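Local coordinates for protein calmodulin-binding transcription activator 1 (Homo sapiens, PDB 2CXK) that activates transcription in the nucleus and may interact with calmodulin, and is represented here by its immunoglobulin-like IPT/TIG domain, at residues F42-V47 / C59-H64. Sequence-based numbering, arbitrary orientation.
Sequences FDQISV and CYCPAH. With SO4 (sulfate ion), chain F.
Cys59 meets the Phe42 ring edge-on: its SG lies in the ring plane, 3.8 Å from Phe42 CE1 and about as far from CZ, a sulfur-aromatic contact. With chi1 at 71°, the thiol sits between the backbone N and the carbonyl carbon of Cys59, which directs it to that rim, while CB packs against Val47 CG2. Tyr60 contributes its carbonyl O, which rests against both methyls of Val47; its ring points the other way, where OH donates a 2.6 Å hydrogen bond to O3 of a sulfate ion that probably came from the crystallisation medium and is also hydrogen-bonded to Lys24. Cys61 CB comes over one face of the Phe42 ring, 3.9 Å from its centroid, in a CH-pi contact displaced toward the rim. Pro62 CD makes a second CH-pi contact on the same face, approaching Phe42 CD1 to 3.4 Å. The segment running on from strand 56-60 packs along the type I' turn between strands 38-42 and 45-53 of the immunoglobulin-like IPT/TIG domain, with Phe42 as the buried ring beneath it, met edge-to-face by Phe86. A leucine in place of Phe42 would probably leave Cys59 SG without its aromatic edge and the Cys61 and Pro62 methylene groups without a flat face to rest on. Val47 CG1 packs on Pro62 CD and CB, and Ile45 CG2 lies 3.8 Å from Pro62 CB. Ala63 offers its carbonyl O, near Ile45 CD1. His64 then reaches back to the turn: CG anti to the backbone N (chi1 -167°) carries the imidazole to Asp43, where NE2 donates to OD2 over 2.7 Å in a nearly straight bond. The carboxylate, turned 67° from the ring, accepts on its anti side, the donor somewhat out of its plane, while OD2 lies close to the imidazole plane.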
loop_
_atom_site.group_PDB
_atom_site.type_symbol
_atom_site.label_atom_id
_atom_site.label_comp_id
_atom_site.label_asym_id
_atom_site.label_seq_id
_atom_site.Cartn_x
_atom_site.Cartn_y
_atom_site.Cartn_z
ATOM N N PHE A 42 -10.779 -9.055 7.909
ATOM C CA PHE A 42 -9.783 -10.090 7.647
ATOM C C PHE A 42 -10.387 -11.353 8.255
ATOM O O PHE A 42 -10.516 -11.446 9.474
ATOM C CB PHE A 42 -8.460 -9.769 8.346
ATOM C CG PHE A 42 -7.761 -8.547 7.809
ATOM C CD1 PHE A 42 -8.221 -7.274 8.112
ATOM C CD2 PHE A 42 -6.626 -8.679 7.007
ATOM C CE1 PHE A 42 -7.558 -6.138 7.625
ATOM C CE2 PHE A 42 -5.958 -7.552 6.516
ATOM C CZ PHE A 42 -6.432 -6.279 6.831
ATOM N N ASP A 43 -10.758 -12.315 7.413
ATOM C CA ASP A 43 -11.384 -13.545 7.886
ATOM C C ASP A 43 -12.537 -13.156 8.812
ATOM O O ASP A 43 -12.695 -13.705 9.902
ATOM C CB ASP A 43 -10.373 -14.425 8.640
ATOM C CG ASP A 43 -10.916 -15.829 8.925
ATOM O OD1 ASP A 43 -11.734 -16.314 8.117
ATOM O OD2 ASP A 43 -10.521 -16.453 9.937
ATOM N N GLN A 44 -13.328 -12.183 8.370
ATOM C CA GLN A 44 -14.467 -11.690 9.136
ATOM C C GLN A 44 -14.121 -10.890 10.394
ATOM O O GLN A 44 -15.021 -10.421 11.093
ATOM C CB GLN A 44 -15.407 -12.849 9.497
ATOM C CG GLN A 44 -15.916 -13.597 8.273
ATOM C CD GLN A 44 -16.526 -12.665 7.237
ATOM O OE1 GLN A 44 -16.366 -12.865 6.030
ATOM N NE2 GLN A 44 -17.236 -11.642 7.704
ATOM N N ILE A 45 -12.835 -10.738 10.703
ATOM C CA ILE A 45 -12.455 -9.943 11.873
ATOM C C ILE A 45 -12.357 -8.500 11.396
ATOM O O ILE A 45 -11.543 -8.178 10.531
ATOM C CB ILE A 45 -11.091 -10.340 12.454
ATOM C CG1 ILE A 45 -11.120 -11.783 12.953
ATOM C CG2 ILE A 45 -10.739 -9.394 13.606
ATOM C CD1 ILE A 45 -9.795 -12.247 13.528
ATOM N N SER A 46 -13.176 -7.630 11.972
ATOM C CA SER A 46 -13.204 -6.232 11.560
ATOM C C SER A 46 -12.248 -5.283 12.267
ATOM O O SER A 46 -12.039 -5.375 13.475
ATOM C CB SER A 46 -14.623 -5.683 11.724
ATOM O OG SER A 46 -14.698 -4.333 11.301
ATOM N N VAL A 47 -11.673 -4.369 11.490
ATOM C CA VAL A 47 -10.800 -3.322 12.000
ATOM C C VAL A 47 -11.233 -2.054 11.267
ATOM O O VAL A 47 -11.678 -2.111 10.121
ATOM C CB VAL A 47 -9.294 -3.587 11.725
ATOM C CG1 VAL A 47 -8.825 -4.795 12.529
ATOM C CG2 VAL A 47 -9.047 -3.790 10.231
ATOM N N CYS A 59 -5.660 0.640 6.989
ATOM C CA CYS A 59 -6.096 -0.033 8.205
ATOM C C CYS A 59 -4.877 -0.749 8.764
ATOM O O CYS A 59 -3.856 -0.845 8.094
ATOM C CB CYS A 59 -7.216 -1.039 7.910
ATOM S SG CYS A 59 -6.717 -2.535 7.000
ATOM N N TYR A 60 -4.978 -1.214 10.000
ATOM C CA TYR A 60 -3.897 -1.961 10.633
ATOM C C TYR A 60 -4.501 -3.346 10.844
ATOM O O TYR A 60 -5.486 -3.503 11.568
ATOM C CB TYR A 60 -3.515 -1.284 11.947
ATOM C CG TYR A 60 -3.152 0.176 11.734
ATOM C CD1 TYR A 60 -1.981 0.534 11.059
ATOM C CD2 TYR A 60 -3.999 1.197 12.164
ATOM C CE1 TYR A 60 -1.666 1.876 10.827
ATOM C CE2 TYR A 60 -3.695 2.535 11.934
ATOM C CZ TYR A 60 -2.525 2.866 11.270
ATOM O OH TYR A 60 -2.209 4.190 11.087
ATOM N N CYS A 61 -3.927 -4.351 10.194
ATOM C CA CYS A 61 -4.497 -5.687 10.277
ATOM C C CYS A 61 -4.514 -6.250 11.685
ATOM O O CYS A 61 -3.696 -5.882 12.523
ATOM C CB CYS A 61 -3.781 -6.642 9.317
ATOM S SG CYS A 61 -2.123 -7.146 9.790
ATOM N N PRO A 62 -5.485 -7.126 11.972
ATOM C CA PRO A 62 -5.632 -7.758 13.288
ATOM C C PRO A 62 -4.730 -8.982 13.400
ATOM O O PRO A 62 -4.122 -9.407 12.415
ATOM C CB PRO A 62 -7.115 -8.126 13.321
ATOM C CG PRO A 62 -7.366 -8.522 11.897
ATOM C CD PRO A 62 -6.644 -7.428 11.110
ATOM N N ALA A 63 -4.625 -9.536 14.605
ATOM C CA ALA A 63 -3.815 -10.731 14.809
ATOM C C ALA A 63 -4.629 -11.893 14.248
ATOM O O ALA A 63 -5.859 -11.831 14.227
ATOM C CB ALA A 63 -3.554 -10.944 16.302
ATOM N N HIS A 64 -3.958 -12.945 13.797
ATOM C CA HIS A 64 -4.661 -14.103 13.242
ATOM C C HIS A 64 -3.697 -15.272 13.093
ATOM O O HIS A 64 -2.494 -15.061 12.959
ATOM C CB HIS A 64 -5.264 -13.739 11.877
ATOM C CG HIS A 64 -6.258 -14.736 11.362
ATOM N ND1 HIS A 64 -5.892 -15.971 10.870
ATOM C CD2 HIS A 64 -7.611 -14.686 11.283
ATOM C CE1 HIS A 64 -6.975 -16.639 10.513
ATOM N NE2 HIS A 64 -8.031 -15.882 10.755
HETATM S S SO4 F . 1.545 4.528 10.084
HETATM O O1 SO4 F . 1.655 4.699 8.578
HETATM O O2 SO4 F . 2.469 5.551 10.727
HETATM O O3 SO4 F . 0.225 4.932 10.424
HETATM O O4 SO4 F . 2.115 3.259 10.372
#